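Long-range contacts in HMG box-containing protein 1 (Homo sapiens, PDB 3QVE), which represses transcription by binding promoters of target genes, acts in cell-cycle and Wnt-pathway regulation, and is represented here by its AXH domain: residues 11-22 and 88-99; 54-63 and 78-89. All coordinates share one frame; numbering follows the deposited sequence.

Contact 1. Residues 11-22 and 88-99; sequences CFLKGTRLCFHK and LLTVECKLDHPF. With EDO (1,2-ethanediol), chain F.
Strands 17-20 and 89-94 pair as antiparallel neighbours in the six-stranded sheet of the AXH domain, where Phe20 meets Leu89 and Leu18 meets Val91 on the buried face. The strand axes run at 164° to one another. Backbone bonds join the hydrogen-bonded pairs Arg17-Glu92 and Cys19-Thr90, and His21 N extends the ladder to Leu88 O. On the buried face, CD1 of Leu89 sits centrally over one face of the Phe20 ring, 3.8 Å from its centroid; with CG of Leu89 anti to the backbone N (chi1 171°), the other methyl, CD2, meets CE2 of Phe12. CG1 of Val91 touches both CD2 of Leu18 (3.7 Å) and CZ of Phe12. The Phe20 ring also stacks with His51, and Leu18, Phe20, Leu89 and Val91 are all buried.

Just before strand 17-20, a type II turn from Leu13 to Thr16 faces the buried His97. NE2 of His97 accepts the Leu13 N-H at 3.0 Å, a nearly straight bond (167°) with the donor tilted from the ring plane, while ND1 of His97 donates to Pro98 O. The two bonds would restrict the ring's rotation and are consistent with the proton on ND1. Leu13 CG covers one face of this imidazole. Leu13 O is gripped twice, by Thr16 N, which closes the turn, and by Thr16 OG1 (2.7 Å).

At the opposite end, CB of Leu88 lies over one face of the His21 ring, 3.8 Å from its centroid, and NE2 at the ring's edge hydrogen-bonds OG1 of Thr90 at 2.7 Å, a hydroxyl that also meets Thr78.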
loop_
_atom_site.group_PDB
_atom_site.type_symbol
_atom_site.label_atom_id
_atom_site.label_comp_id
_atom_site.label_asym_id
_atom_site.label_seq_id
_atom_site.Cartn_x
_atom_site.Cartn_y
_atom_site.Cartn_z
ATOM N N CYS A 11 -3.658 2.026 -3.624
ATOM C CA CYS A 11 -4.450 1.716 -2.416
ATOM C C CYS A 11 -3.966 2.460 -1.162
ATOM O O CYS A 11 -4.451 2.213 -0.074
ATOM C CB CYS A 11 -4.357 0.217 -2.123
ATOM S SG CYS A 11 -2.741 -0.377 -1.617
ATOM N N PHE A 12 -2.998 3.358 -1.302
ATOM C CA PHE A 12 -2.295 3.961 -0.161
ATOM C C PHE A 12 -2.944 5.206 0.441
ATOM O O PHE A 12 -3.323 6.155 -0.259
ATOM C CB PHE A 12 -0.816 4.184 -0.513
ATOM C CG PHE A 12 -0.127 2.897 -0.840
ATOM C CD1 PHE A 12 0.128 1.969 0.161
ATOM C CD2 PHE A 12 0.234 2.597 -2.128
ATOM C CE1 PHE A 12 0.699 0.793 -0.129
ATOM C CE2 PHE A 12 0.863 1.440 -2.435
ATOM C CZ PHE A 12 1.077 0.509 -1.454
ATOM N N LEU A 13 -3.059 5.186 1.771
ATOM C CA LEU A 13 -3.667 6.275 2.522
ATOM C C LEU A 13 -2.654 7.376 2.868
ATOM O O LEU A 13 -1.416 7.191 2.801
ATOM C CB LEU A 13 -4.305 5.724 3.803
ATOM C CG LEU A 13 -5.344 4.607 3.618
ATOM C CD1 LEU A 13 -6.147 4.324 4.880
ATOM C CD2 LEU A 13 -6.261 4.887 2.498
ATOM N N LYS A 14 -3.217 8.516 3.267
ATOM C CA LYS A 14 -2.462 9.658 3.720
ATOM C C LYS A 14 -1.458 9.236 4.783
ATOM O O LYS A 14 -1.780 8.438 5.680
ATOM C CB LYS A 14 -3.427 10.665 4.301
ATOM C CG LYS A 14 -2.766 11.919 4.919
ATOM C CD LYS A 14 -3.832 12.923 5.252
ATOM C CE LYS A 14 -3.257 14.180 5.912
ATOM N NZ LYS A 14 -2.383 14.953 5.002
ATOM N N GLY A 15 -0.233 9.728 4.660
ATOM C CA GLY A 15 0.814 9.420 5.645
ATOM C C GLY A 15 1.737 8.323 5.163
ATOM O O GLY A 15 2.794 8.111 5.749
ATOM N N THR A 16 1.361 7.636 4.095
ATOM C CA THR A 16 2.234 6.629 3.479
ATOM C C THR A 16 3.409 7.309 2.780
ATOM O O THR A 16 3.266 8.397 2.205
ATOM C CB THR A 16 1.447 5.734 2.464
ATOM O OG1 THR A 16 0.294 5.163 3.113
ATOM C CG2 THR A 16 2.328 4.593 1.916
ATOM N N ARG A 17 4.566 6.645 2.827
ATOM C CA ARG A 17 5.783 7.084 2.149
ATOM C C ARG A 17 6.167 5.973 1.189
ATOM O O ARG A 17 6.055 4.776 1.523
ATOM C CB ARG A 17 6.920 7.370 3.179
ATOM C CG ARG A 17 6.565 8.474 4.166
ATOM C CD ARG A 17 7.649 8.837 5.183
ATOM N NE ARG A 17 8.844 9.332 4.519
ATOM C CZ ARG A 17 8.921 10.500 3.891
ATOM N NH1 ARG A 17 7.864 11.303 3.806
ATOM N NH2 ARG A 17 10.065 10.861 3.344
ATOM N N LEU A 18 6.626 6.376 0.006
ATOM C CA LEU A 18 6.898 5.470 -1.101
ATOM C C LEU A 18 8.382 5.477 -1.448
ATOM O O LEU A 18 9.024 6.525 -1.420
ATOM C CB LEU A 18 6.176 5.958 -2.346
ATOM C CG LEU A 18 4.658 6.095 -2.181
ATOM C CD1 LEU A 18 4.107 6.595 -3.495
ATOM C CD2 LEU A 18 3.995 4.768 -1.699
ATOM N N CYS A 19 8.908 4.318 -1.821
ATOM C CA CYS A 19 10.281 4.224 -2.323
ATOM C C CYS A 19 10.331 3.221 -3.458
ATOM O O CYS A 19 10.374 2.031 -3.247
ATOM C CB CYS A 19 11.226 3.846 -1.193
ATOM S SG CYS A 19 12.977 3.927 -1.751
ATOM N N PHE A 20 10.276 3.735 -4.687
ATOM C CA PHE A 20 10.317 2.924 -5.875
ATOM C C PHE A 20 11.741 2.415 -6.091
ATOM O O PHE A 20 12.702 3.165 -5.962
ATOM C CB PHE A 20 9.866 3.748 -7.081
ATOM C CG PHE A 20 8.415 4.019 -7.099
ATOM C CD1 PHE A 20 7.548 3.099 -7.681
ATOM C CD2 PHE A 20 7.885 5.146 -6.501
ATOM C CE1 PHE A 20 6.200 3.316 -7.685
ATOM C CE2 PHE A 20 6.532 5.361 -6.500
ATOM C CZ PHE A 20 5.684 4.455 -7.110
ATOM N N HIS A 21 11.892 1.134 -6.366
ATOM C CA HIS A 21 13.232 0.591 -6.555
ATOM C C HIS A 21 13.791 0.934 -7.943
ATOM O O HIS A 21 14.995 0.952 -8.128
ATOM C CB HIS A 21 13.232 -0.938 -6.363
ATOM C CG HIS A 21 12.965 -1.392 -4.960
ATOM N ND1 HIS A 21 13.474 -2.572 -4.458
ATOM C CD2 HIS A 21 12.221 -0.846 -3.962
ATOM C CE1 HIS A 21 13.077 -2.722 -3.204
ATOM N NE2 HIS A 21 12.318 -1.687 -2.878
ATOM N N LYS A 22 12.925 1.179 -8.930
ATOM C CA LYS A 22 13.381 1.534 -10.270
ATOM C C LYS A 22 12.827 2.880 -10.655
ATOM O O LYS A 22 11.917 3.399 -10.017
ATOM C CB LYS A 22 12.950 0.505 -11.319
ATOM C CG LYS A 22 13.536 -0.904 -11.084
ATOM C CD LYS A 22 14.761 -1.227 -11.876
ATOM C CE LYS A 22 15.266 -2.650 -11.564
ATOM N NZ LYS A 22 14.350 -3.690 -12.144
ATOM N N LEU A 88 10.260 -3.220 -7.968
ATOM C CA LEU A 88 9.594 -3.326 -6.670
ATOM C C LEU A 88 9.286 -1.961 -6.086
ATOM O O LEU A 88 9.834 -0.917 -6.513
ATOM C CB LEU A 88 10.459 -4.137 -5.717
ATOM C CG LEU A 88 10.866 -5.542 -6.221
ATOM C CD1 LEU A 88 11.681 -6.278 -5.145
ATOM C CD2 LEU A 88 9.645 -6.370 -6.670
ATOM N N LEU A 89 8.402 -1.964 -5.101
ATOM C CA LEU A 89 8.061 -0.751 -4.331
ATOM C C LEU A 89 8.145 -1.078 -2.876
ATOM O O LEU A 89 7.531 -2.062 -2.455
ATOM C CB LEU A 89 6.621 -0.328 -4.623
ATOM C CG LEU A 89 5.970 0.792 -3.783
ATOM C CD1 LEU A 89 6.690 2.094 -3.957
ATOM C CD2 LEU A 89 4.497 0.939 -4.144
ATOM N N THR A 90 8.851 -0.250 -2.103
ATOM C CA THR A 90 8.830 -0.358 -0.643
ATOM C C THR A 90 8.056 0.845 -0.118
ATOM O O THR A 90 8.191 1.951 -0.641
ATOM C CB THR A 90 10.254 -0.422 -0.049
ATOM O OG1 THR A 90 10.902 -1.571 -0.617
ATOM C CG2 THR A 90 10.223 -0.589 1.502
ATOM N N VAL A 91 7.211 0.621 0.885
ATOM C CA VAL A 91 6.435 1.688 1.475
ATOM C C VAL A 91 6.610 1.664 2.973
ATOM O O VAL A 91 6.939 0.623 3.558
ATOM C CB VAL A 91 4.892 1.594 1.146
ATOM C CG1 VAL A 91 4.654 1.412 -0.346
ATOM C CG2 VAL A 91 4.229 0.510 1.919
ATOM N N GLU A 92 6.401 2.822 3.588
ATOM C CA GLU A 92 6.193 2.928 5.021
ATOM C C GLU A 92 4.740 3.304 5.231
ATOM O O GLU A 92 4.257 4.231 4.594
ATOM C CB GLU A 92 7.074 4.012 5.596
ATOM C CG GLU A 92 7.049 4.137 7.092
ATOM C CD GLU A 92 7.467 5.516 7.548
ATOM O OE1 GLU A 92 8.667 5.651 7.886
ATOM O OE2 GLU A 92 6.615 6.451 7.565
ATOM N N CYS A 93 4.015 2.580 6.075
ATOM C CA CYS A 93 2.611 2.923 6.295
ATOM C C CYS A 93 2.252 2.741 7.761
ATOM O O CYS A 93 2.992 2.146 8.523
ATOM C CB CYS A 93 1.743 2.087 5.380
ATOM S SG CYS A 93 1.710 0.420 5.815
ATOM N N LYS A 94 1.115 3.280 8.169
ATOM C CA LYS A 94 0.659 3.122 9.547
ATOM C C LYS A 94 0.239 1.668 9.828
ATOM O O LYS A 94 -0.131 0.946 8.912
ATOM C CB LYS A 94 -0.497 4.078 9.844
ATOM C CG LYS A 94 -0.220 5.540 9.572
ATOM C CD LYS A 94 1.023 6.054 10.300
ATOM C CE LYS A 94 1.351 7.524 9.963
ATOM N NZ LYS A 94 2.648 7.653 9.296
ATOM N N LEU A 95 0.296 1.261 11.095
ATOM C CA LEU A 95 -0.014 -0.122 11.489
ATOM C C LEU A 95 -1.435 -0.508 11.151
ATOM O O LEU A 95 -1.697 -1.668 10.911
ATOM C CB LEU A 95 0.196 -0.329 12.982
ATOM C CG LEU A 95 1.537 -0.078 13.654
ATOM C CD1 LEU A 95 1.579 -0.616 15.137
ATOM C CD2 LEU A 95 2.653 -0.685 12.868
ATOM N N ASP A 96 -2.332 0.478 11.108
ATOM C CA ASP A 96 -3.744 0.251 10.851
ATOM C C ASP A 96 -4.125 0.356 9.350
ATOM O O ASP A 96 -5.313 0.312 9.020
ATOM C CB ASP A 96 -4.563 1.298 11.630
ATOM C CG ASP A 96 -4.157 2.695 11.274
ATOM O OD1 ASP A 96 -4.055 2.992 10.071
ATOM O OD2 ASP A 96 -3.904 3.477 12.194
ATOM N N HIS A 97 -3.145 0.464 8.459
ATOM C CA HIS A 97 -3.408 0.559 7.006
ATOM C C HIS A 97 -4.149 -0.714 6.528
ATOM O O HIS A 97 -3.673 -1.826 6.722
ATOM C CB HIS A 97 -2.100 0.735 6.209
ATOM C CG HIS A 97 -2.285 1.341 4.861
ATOM N ND1 HIS A 97 -2.967 0.706 3.848
ATOM C CD2 HIS A 97 -1.912 2.549 4.367
ATOM C CE1 HIS A 97 -3.003 1.493 2.781
ATOM N NE2 HIS A 97 -2.360 2.611 3.066
ATOM N N PRO A 98 -5.335 -0.546 5.923
ATOM C CA PRO A 98 -6.084 -1.680 5.360
ATOM C C PRO A 98 -5.688 -1.989 3.920
ATOM O O PRO A 98 -5.210 -1.098 3.203
ATOM C CB PRO A 98 -7.512 -1.181 5.393
ATOM C CG PRO A 98 -7.388 0.295 5.126
ATOM C CD PRO A 98 -6.072 0.711 5.776
ATOM N N PHE A 99 -5.826 -3.248 3.524
ATOM C CA PHE A 99 -5.497 -3.672 2.166
ATOM C C PHE A 99 -6.646 -4.532 1.689
ATOM O O PHE A 99 -7.181 -5.311 2.476
ATOM C CB PHE A 99 -4.203 -4.464 2.139
ATOM C CG PHE A 99 -3.024 -3.663 2.553
ATOM C CD1 PHE A 99 -2.417 -2.784 1.649
ATOM C CD2 PHE A 99 -2.597 -3.685 3.882
ATOM C CE1 PHE A 99 -1.335 -2.015 2.019
ATOM C CE2 PHE A 99 -1.542 -2.912 4.261
ATOM C CZ PHE A 99 -0.900 -2.067 3.322
HETATM C C1 EDO F . 11.424 6.092 5.463
HETATM O O1 EDO F . 11.017 7.441 5.196
HETATM C C2 EDO F . 12.609 6.047 6.425
HETATM O O2 EDO F . 13.237 4.770 6.282
HETATM O O HOH W 1 -5.577 -0.427 0.711
HETATM O O HOH W 2 3.915 6.269 7.611
HETATM O O HOH W 3 4.220 10.016 7.258
HETATM O O HOH W 4 -0.004 5.062 6.036
HETATM O O HOH W 5 10.098 0.554 -8.883
#

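Contact 2. Residues 54-63 and 78-89; sequences YGSDGLKLLS and TFDPGTVEDGLL. With EDO (1,2-ethanediol), chain I; EDO (1,2-ethanediol), chain G; EDO (1,2-ethanediol), chain H.
The Tyr54 ring carries Pro81 on one face, CB of Pro81 standing 3.9 Å above the plane and displaced toward the rim, while the carbonyls of Asp86 and Gly87 lie at its edge. Its hydroxyl donates to Gly87 O at 2.6 Å, and CD of Pro81 and CB of Leu89 both close on the Tyr54 OH. Extending CG of Tyr54 away from the backbone N (chi1 -176°) carries the ring across to this 81-87 loop. Water 6 adds a bridge from Gly55 N to OD2 of Asp86.

The Phe79 ring has CD1 of Leu61 over one face, its CE1 being 3.9 Å from that methyl, and CB of Leu59 approaches obliquely at CD1 of Phe79 (3.6 Å). On the other face of the sheet, with Lys60, OD1 of Asp80 accepts from Gly82 N at 2.9 Å, an Asx turn in which the donor comes from above the carboxylate plane.

Lys60 and Asp80 exchange two backbone bonds, Asp80 N to Lys60 O being 2.8 Å. Further along, Leu62 N donates to Thr78 O (2.9 Å) and Thr78 N to Ser63 O (3.1 Å). Leu62 and Ser63 thus both face Thr78, a classic beta bulge in the antiparallel hairpin of strands 59-69 and 72-80.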
loop_
_atom_site.group_PDB
_atom_site.type_symbol
_atom_site.label_atom_id
_atom_site.label_comp_id
_atom_site.label_asym_id
_atom_site.label_seq_id
_atom_site.Cartn_x
_atom_site.Cartn_y
_atom_site.Cartn_z
ATOM N N TYR A 54 1.306 1.972 -12.683
ATOM C CA TYR A 54 2.115 1.131 -11.807
ATOM C C TYR A 54 1.217 0.362 -10.846
ATOM O O TYR A 54 0.412 0.941 -10.143
ATOM C CB TYR A 54 3.117 1.931 -11.003
ATOM C CG TYR A 54 4.034 1.051 -10.168
ATOM C CD1 TYR A 54 5.299 0.654 -10.644
ATOM C CD2 TYR A 54 3.656 0.648 -8.891
ATOM C CE1 TYR A 54 6.133 -0.143 -9.844
ATOM C CE2 TYR A 54 4.464 -0.152 -8.091
ATOM C CZ TYR A 54 5.707 -0.543 -8.577
ATOM O OH TYR A 54 6.471 -1.358 -7.778
ATOM N N GLY A 55 1.366 -0.956 -10.846
ATOM C CA GLY A 55 0.627 -1.820 -9.961
ATOM C C GLY A 55 -0.847 -1.976 -10.268
ATOM O O GLY A 55 -1.627 -2.314 -9.372
ATOM N N SER A 56 -1.239 -1.718 -11.506
ATOM C CA SER A 56 -2.653 -1.745 -11.877
ATOM C C SER A 56 -3.304 -3.151 -11.767
ATOM O O SER A 56 -4.499 -3.266 -11.709
ATOM C CB SER A 56 -2.828 -1.225 -13.321
ATOM O OG SER A 56 -2.091 -2.039 -14.200
ATOM N N ASP A 57 -2.507 -4.202 -11.812
ATOM C CA ASP A 57 -2.974 -5.545 -11.582
ATOM C C ASP A 57 -2.870 -5.965 -10.112
ATOM O O ASP A 57 -3.068 -7.121 -9.809
ATOM C CB ASP A 57 -2.153 -6.551 -12.398
ATOM C CG ASP A 57 -2.343 -6.395 -13.881
ATOM O OD1 ASP A 57 -3.507 -6.438 -14.306
ATOM O OD2 ASP A 57 -1.337 -6.246 -14.606
ATOM N N GLY A 58 -2.516 -5.054 -9.216
ATOM C CA GLY A 58 -2.290 -5.414 -7.831
ATOM C C GLY A 58 -0.833 -5.420 -7.455
ATOM O O GLY A 58 0.061 -5.470 -8.316
ATOM N N LEU A 59 -0.604 -5.350 -6.144
ATOM C CA LEU A 59 0.747 -5.350 -5.573
ATOM C C LEU A 59 0.875 -6.561 -4.635
ATOM O O LEU A 59 0.148 -6.667 -3.653
ATOM C CB LEU A 59 0.977 -4.049 -4.801
ATOM C CG LEU A 59 1.123 -2.794 -5.690
ATOM C CD1 LEU A 59 1.109 -1.549 -4.814
ATOM C CD2 LEU A 59 2.378 -2.858 -6.536
ATOM N N LYS A 60 1.747 -7.491 -4.997
ATOM C CA LYS A 60 1.946 -8.680 -4.217
ATOM C C LYS A 60 2.929 -8.398 -3.082
ATOM O O LYS A 60 4.044 -7.983 -3.316
ATOM C CB LYS A 60 2.463 -9.792 -5.105
ATOM C CG LYS A 60 2.612 -11.159 -4.422
ATOM C CD LYS A 60 3.156 -12.159 -5.475
ATOM C CE LYS A 60 3.358 -13.531 -4.912
ATOM N NZ LYS A 60 3.789 -14.499 -5.954
ATOM N N LEU A 61 2.505 -8.618 -1.850
ATOM C CA LEU A 61 3.392 -8.408 -0.698
ATOM C C LEU A 61 4.439 -9.479 -0.654
ATOM O O LEU A 61 4.104 -10.668 -0.694
ATOM C CB LEU A 61 2.577 -8.462 0.599
ATOM C CG LEU A 61 3.326 -8.290 1.920
ATOM C CD1 LEU A 61 3.850 -6.863 1.988
ATOM C CD2 LEU A 61 2.391 -8.619 3.089
ATOM N N LEU A 62 5.694 -9.071 -0.570
ATOM C CA LEU A 62 6.809 -9.981 -0.516
ATOM C C LEU A 62 7.442 -10.040 0.877
ATOM O O LEU A 62 8.047 -11.052 1.245
ATOM C CB LEU A 62 7.910 -9.554 -1.510
ATOM C CG LEU A 62 7.618 -9.582 -3.015
ATOM C CD1 LEU A 62 8.927 -9.310 -3.810
ATOM C CD2 LEU A 62 6.946 -10.888 -3.462
ATOM N N SER A 63 7.394 -8.943 1.602
ATOM C CA SER A 63 8.097 -8.839 2.873
ATOM C C SER A 63 7.556 -7.742 3.737
ATOM O O SER A 63 6.954 -6.770 3.227
ATOM C CB SER A 63 9.601 -8.653 2.672
ATOM O OG SER A 63 9.907 -7.352 2.250
ATOM N N THR A 78 7.378 -4.458 1.276
ATOM C CA THR A 78 7.891 -4.459 -0.102
ATOM C C THR A 78 6.933 -5.238 -0.951
ATOM O O THR A 78 6.506 -6.335 -0.597
ATOM C CB THR A 78 9.324 -5.042 -0.203
ATOM O OG1 THR A 78 10.209 -4.149 0.461
ATOM C CG2 THR A 78 9.789 -5.182 -1.701
ATOM N N PHE A 79 6.579 -4.636 -2.074
ATOM C CA PHE A 79 5.543 -5.134 -2.974
ATOM C C PHE A 79 6.103 -5.374 -4.380
ATOM O O PHE A 79 6.984 -4.648 -4.826
ATOM C CB PHE A 79 4.443 -4.096 -3.139
ATOM C CG PHE A 79 3.575 -3.926 -1.933
ATOM C CD1 PHE A 79 2.591 -4.844 -1.633
ATOM C CD2 PHE A 79 3.675 -2.782 -1.153
ATOM C CE1 PHE A 79 1.757 -4.674 -0.534
ATOM C CE2 PHE A 79 2.845 -2.613 -0.047
ATOM C CZ PHE A 79 1.907 -3.555 0.258
ATOM N N ASP A 80 5.531 -6.353 -5.075
ATOM C CA ASP A 80 5.862 -6.695 -6.452
ATOM C C ASP A 80 4.669 -6.433 -7.375
ATOM O O ASP A 80 3.613 -7.076 -7.211
ATOM C CB ASP A 80 6.256 -8.168 -6.476
ATOM C CG ASP A 80 6.752 -8.640 -7.839
ATOM O OD1 ASP A 80 6.672 -7.859 -8.764
ATOM O OD2 ASP A 80 7.248 -9.782 -7.960
ATOM N N PRO A 81 4.803 -5.513 -8.358
ATOM C CA PRO A 81 3.702 -5.245 -9.273
ATOM C C PRO A 81 3.538 -6.236 -10.400
ATOM O O PRO A 81 2.595 -6.109 -11.168
ATOM C CB PRO A 81 4.070 -3.901 -9.869
ATOM C CG PRO A 81 5.544 -3.937 -9.900
ATOM C CD PRO A 81 5.938 -4.614 -8.632
ATOM N N GLY A 82 4.442 -7.191 -10.519
ATOM C CA GLY A 82 4.283 -8.288 -11.476
ATOM C C GLY A 82 5.043 -8.132 -12.796
ATOM O O GLY A 82 4.917 -8.982 -13.646
ATOM N N THR A 83 5.801 -7.051 -12.963
ATOM C CA THR A 83 6.616 -6.776 -14.143
ATOM C C THR A 83 7.982 -6.342 -13.695
ATOM O O THR A 83 8.101 -5.339 -12.967
ATOM C CB THR A 83 6.029 -5.568 -14.886
ATOM O OG1 THR A 83 4.735 -5.908 -15.396
ATOM C CG2 THR A 83 6.878 -5.176 -15.986
ATOM N N VAL A 84 9.017 -7.045 -14.129
ATOM C CA VAL A 84 10.387 -6.720 -13.711
ATOM C C VAL A 84 10.807 -5.295 -14.010
ATOM O O VAL A 84 11.438 -4.631 -13.179
ATOM C CB VAL A 84 11.427 -7.716 -14.301
ATOM C CG1 VAL A 84 12.868 -7.291 -13.948
ATOM C CG2 VAL A 84 11.124 -9.163 -13.795
ATOM N N GLU A 85 10.409 -4.797 -15.172
ATOM C CA GLU A 85 10.866 -3.484 -15.637
ATOM C C GLU A 85 10.293 -2.362 -14.785
ATOM O O GLU A 85 10.935 -1.333 -14.635
ATOM C CB GLU A 85 10.551 -3.238 -17.141
ATOM C CG GLU A 85 9.567 -4.241 -17.820
ATOM C CD GLU A 85 10.152 -5.675 -17.928
ATOM O OE1 GLU A 85 9.520 -6.649 -17.424
ATOM O OE2 GLU A 85 11.277 -5.802 -18.486
ATOM N N ASP A 86 9.089 -2.555 -14.236
ATOM C CA ASP A 86 8.491 -1.559 -13.337
ATOM C C ASP A 86 9.203 -1.474 -11.975
ATOM O O ASP A 86 9.250 -0.392 -11.350
ATOM C CB ASP A 86 6.998 -1.864 -13.128
ATOM C CG ASP A 86 6.179 -1.519 -14.353
ATOM O OD1 ASP A 86 6.767 -0.989 -15.285
ATOM O OD2 ASP A 86 4.976 -1.767 -14.395
ATOM N N GLY A 87 9.755 -2.602 -11.537
ATOM C CA GLY A 87 10.508 -2.676 -10.295
ATOM C C GLY A 87 9.624 -2.805 -9.063
ATOM O O GLY A 87 8.399 -2.531 -9.101
ATOM N N LEU A 88 10.260 -3.220 -7.968
ATOM C CA LEU A 88 9.594 -3.326 -6.670
ATOM C C LEU A 88 9.286 -1.961 -6.086
ATOM O O LEU A 88 9.834 -0.917 -6.513
ATOM C CB LEU A 88 10.459 -4.137 -5.717
ATOM C CG LEU A 88 10.866 -5.542 -6.221
ATOM C CD1 LEU A 88 11.681 -6.278 -5.145
ATOM C CD2 LEU A 88 9.645 -6.370 -6.670
ATOM N N LEU A 89 8.402 -1.964 -5.101
ATOM C CA LEU A 89 8.061 -0.751 -4.331
ATOM C C LEU A 89 8.145 -1.078 -2.876
ATOM O O LEU A 89 7.531 -2.062 -2.455
ATOM C CB LEU A 89 6.621 -0.328 -4.623
ATOM C CG LEU A 89 5.970 0.792 -3.783
ATOM C CD1 LEU A 89 6.690 2.094 -3.957
ATOM C CD2 LEU A 89 4.497 0.939 -4.144
HETATM C C1 EDO I . -0.190 -8.872 -9.705
HETATM O O1 EDO I . 0.535 -9.100 -10.917
HETATM C C2 EDO I . 0.636 -9.417 -8.556
HETATM O O2 EDO I . 1.984 -8.979 -8.748
HETATM C C1 EDO G . 10.254 -4.872 3.976
HETATM O O1 EDO G . 11.377 -5.769 3.845
HETATM C C2 EDO G . 10.766 -3.529 3.458
HETATM O O2 EDO G . 12.033 -3.124 4.050
HETATM C C1 EDO H . 9.598 2.801 -12.616
HETATM O O1 EDO H . 8.361 2.066 -12.618
HETATM C C2 EDO H . 10.582 2.275 -13.675
HETATM O O2 EDO H . 10.220 2.679 -15.001
HETATM O O HOH W 6 2.909 -2.376 -12.825
HETATM O O HOH W 7 0.245 -4.857 -11.064
#

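How the contacts relate
From the N terminus, residues 11-22 come first and meet 88-99 only after 65 intervening residues, so contact 1 closes the long outer loop. Contact 2 is nested inside it: 54-63 meets 78-89 across 14 residues that are mostly strand. The two share Leu88 and Leu89, where the chain leaves the loop after strand 72-80 and enters strand 89-94. These strands are neighbours, giving the order 17-20, 89-94, 72-80, 59-69 within one antiparallel sheet. Thr90 OG1 and Thr78 OG1, 2.9 Å apart and probably hydrogen-bonded, join the contacts across the middle pair, and Lys22 packs on Asp86 and Gly87. Their centres lie about 12 Å apart.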